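Local coordinates for Non-sulfated chondroitin lyase E66 (PDB 3VSN), which cleaves non-sulfated chondroitin as a polysaccharide lyase of the baculovirus occlusion-derived virus envelope and is essential for oral infection of the insect host, at residues V383-G388 with S528-V533. Residues are numbered along the deposited sequence; the frame is centred on the assembly and turned at random. Where two conformers were deposited one is given.
Sequences VSFESG and SPNSSV
Phe385 lays one face of its ring over the side chains of Pro529 and Val533. Pro529 CG makes a CH-pi contact, 4.0 Å from the centroid of the Phe385 ring and 29° off its normal; a proline ring suits the place as a rigid apolar surface. Both methyls of Val533 lie on the Pro529 side, under the CG-CD2-CE2 edge, with CG2 3.7 Å from Phe385 CD2; the beta-branch lets one short side chain fill this width. Asn530 ND2 approaches Phe385 CE2 obliquely at 3.5 Å, amide and ring planes nearly perpendicular. On the opposite face Ser384 CB lies offset toward the rim.

A type I turn, Asn530 to Val533, links strands 525-530 and 533-540 as a beta hairpin; Phe385, in the loop between strands 367-370 and 390-391, packs on it, away from the active site. Asn530 CG sits between backbone N and carbonyl carbon (chi1 60°), letting OD1 reach forward to Ser532 N at 2.8 Å, an Asx turn, while ND2 donates to Asn381 O. Leu535, on the strand Val533 begins, extends the apolar bed. Glu386 pairs with Arg367 and accepts from Ser387 N.

The contact is largely apolar, without hydrogen bonds found between the segments, whereas the bifunctional Asn530 amide ties the turn to Asn381 in Phe385's loop.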
ATOM      1  N   VAL A 383      -6.374 -15.919  -2.582  1.00 14.79           N
ATOM      2  CA  VAL A 383      -6.285 -14.793  -1.635  1.00 14.58           C
ATOM      3  C   VAL A 383      -6.312 -15.238  -0.159  1.00 14.42           C
ATOM      4  O   VAL A 383      -5.948 -14.470   0.734  1.00 14.29           O
ATOM      5  CB  VAL A 383      -7.352 -13.703  -1.944  1.00 14.66           C
ATOM      6  CG1 VAL A 383      -8.739 -14.133  -1.488  1.00 14.68           C
ATOM      7  CG2 VAL A 383      -6.975 -12.359  -1.325  1.00 14.53           C
ATOM      8  N   SER A 384      -6.732 -16.480   0.081  1.00 14.16           N
ATOM      9  CA  SER A 384      -6.784 -17.053   1.424  1.00 14.16           C
ATOM     10  C   SER A 384      -5.427 -17.574   1.892  1.00 14.04           C
ATOM     11  O   SER A 384      -5.283 -17.991   3.039  1.00 14.24           O
ATOM     12  CB  SER A 384      -7.794 -18.202   1.469  1.00 14.13           C
ATOM     13  OG  SER A 384      -9.112 -17.726   1.290  1.00 14.52           O
ATOM     14  N   PHE A 385      -4.442 -17.555   0.998  1.00 14.05           N
ATOM     15  CA  PHE A 385      -3.178 -18.238   1.237  1.00 13.79           C
ATOM     16  C   PHE A 385      -1.979 -17.322   1.025  1.00 13.60           C
ATOM     17  O   PHE A 385      -1.859 -16.659  -0.006  1.00 13.59           O
ATOM     18  CB  PHE A 385      -3.077 -19.477   0.338  1.00 14.03           C
ATOM     19  CG  PHE A 385      -4.317 -20.336   0.356  1.00 14.25           C
ATOM     20  CD1 PHE A 385      -4.534 -21.240   1.390  1.00 14.28           C
ATOM     21  CD2 PHE A 385      -5.279 -20.216  -0.644  1.00 14.32           C
ATOM     22  CE1 PHE A 385      -5.682 -22.017   1.421  1.00 14.50           C
ATOM     23  CE2 PHE A 385      -6.428 -20.997  -0.622  1.00 14.32           C
ATOM     24  CZ  PHE A 385      -6.627 -21.898   0.410  1.00 14.43           C
ATOM     25  N   GLU A 386      -1.101 -17.294   2.023  1.00 13.29           N
ATOM     26  CA  GLU A 386       0.149 -16.547   1.960  1.00 12.95           C
ATOM     27  C   GLU A 386       1.007 -16.970   3.139  1.00 12.43           C
ATOM     28  O   GLU A 386       0.482 -17.416   4.165  1.00 12.20           O
ATOM     29  CB  GLU A 386      -0.113 -15.032   2.003  1.00 13.16           C
ATOM     30  CG  GLU A 386       1.133 -14.162   1.849  1.00 13.76           C
ATOM     31  CD  GLU A 386       1.926 -14.492   0.601  1.00 13.93           C
ATOM     32  OE1 GLU A 386       1.515 -14.049  -0.493  1.00 14.50           O
ATOM     33  OE2 GLU A 386       2.955 -15.194   0.710  1.00 13.73           O
ATOM     34  N   SER A 387       2.324 -16.849   2.984  1.00 11.86           N
ATOM     35  CA  SER A 387       3.254 -17.096   4.078  0.50 11.66           C
ATOM     36  C   SER A 387       2.779 -16.342   5.314  1.00 11.48           C
ATOM     37  O   SER A 387       2.491 -15.139   5.244  1.00 11.33           O
ATOM     38  CB  SER A 387       4.663 -16.638   3.698  0.50 11.65           C
ATOM     39  OG  SER A 387       5.156 -17.363   2.588  0.50 11.50           O
ATOM     40  N   GLY A 388       2.675 -17.052   6.432  1.00 11.08           N
ATOM     41  CA  GLY A 388       2.259 -16.446   7.694  1.00 10.81           C
ATOM     42  C   GLY A 388       0.807 -16.677   8.082  1.00 10.59           C
ATOM     43  O   GLY A 388       0.466 -16.582   9.254  1.00 10.29           O
ATOM     44  N   SER A 528      -2.116 -29.521  -0.837  1.00 15.75           N
ATOM     45  CA  SER A 528      -2.905 -28.676  -1.742  1.00 16.59           C
ATOM     46  C   SER A 528      -4.318 -28.451  -1.187  1.00 17.06           C
ATOM     47  O   SER A 528      -5.115 -29.392  -1.129  1.00 16.97           O
ATOM     48  CB  SER A 528      -2.985 -29.301  -3.139  1.00 16.93           C
ATOM     49  OG  SER A 528      -1.703 -29.383  -3.732  1.00 17.58           O
ATOM     50  N   PRO A 529      -4.635 -27.205  -0.775  1.00 17.46           N
ATOM     51  CA  PRO A 529      -5.952 -26.902  -0.194  1.00 17.90           C
ATOM     52  C   PRO A 529      -7.085 -26.828  -1.222  1.00 18.74           C
ATOM     53  O   PRO A 529      -8.252 -26.986  -0.861  1.00 18.94           O
ATOM     54  CB  PRO A 529      -5.740 -25.529   0.448  1.00 17.73           C
ATOM     55  CG  PRO A 529      -4.654 -24.905  -0.366  1.00 17.42           C
ATOM     56  CD  PRO A 529      -3.743 -26.028  -0.766  1.00 17.17           C
ATOM     57  N   ASN A 530      -6.732 -26.555  -2.475  1.00 19.36           N
ATOM     58  CA  ASN A 530      -7.667 -26.560  -3.597  1.00 20.12           C
ATOM     59  C   ASN A 530      -6.876 -26.775  -4.887  1.00 20.67           C
ATOM     60  O   ASN A 530      -5.654 -26.958  -4.845  1.00 20.75           O
ATOM     61  CB  ASN A 530      -8.517 -25.272  -3.640  1.00 20.07           C
ATOM     62  CG  ASN A 530      -7.682 -24.006  -3.793  1.00 20.38           C
ATOM     63  OD1 ASN A 530      -6.714 -23.969  -4.553  1.00 20.36           O
ATOM     64  ND2 ASN A 530      -8.072 -22.953  -3.083  1.00 20.57           N
ATOM     65  N   SER A 531      -7.559 -26.740  -6.029  1.00 21.08           N
ATOM     66  CA  SER A 531      -6.918 -27.038  -7.309  1.00 21.48           C
ATOM     67  C   SER A 531      -6.020 -25.910  -7.842  1.00 21.39           C
ATOM     68  O   SER A 531      -5.365 -26.077  -8.871  1.00 22.62           O
ATOM     69  CB  SER A 531      -7.974 -27.411  -8.352  1.00 22.31           C
ATOM     70  OG  SER A 531      -8.873 -26.335  -8.550  1.00 23.05           O
ATOM     71  N   SER A 532      -5.981 -24.777  -7.140  1.00 19.90           N
ATOM     72  CA  SER A 532      -5.227 -23.605  -7.593  1.00 19.29           C
ATOM     73  C   SER A 532      -3.983 -23.318  -6.749  1.00 18.18           C
ATOM     74  O   SER A 532      -3.185 -22.443  -7.098  1.00 17.96           O
ATOM     75  CB  SER A 532      -6.127 -22.361  -7.579  1.00 19.91           C
ATOM     76  OG  SER A 532      -7.277 -22.537  -8.387  1.00 20.68           O
ATOM     77  N   VAL A 533      -3.827 -24.041  -5.641  1.00 17.12           N
ATOM     78  CA  VAL A 533      -2.822 -23.703  -4.630  1.00 16.49           C
ATOM     79  C   VAL A 533      -2.051 -24.928  -4.121  1.00 16.12           C
ATOM     80  O   VAL A 533      -2.634 -25.997  -3.923  1.00 15.83           O
ATOM     81  CB  VAL A 533      -3.482 -22.972  -3.434  1.00 16.49           C
ATOM     82  CG1 VAL A 533      -2.471 -22.677  -2.332  1.00 16.40           C
ATOM     83  CG2 VAL A 533      -4.142 -21.678  -3.890  1.00 16.42           C
TER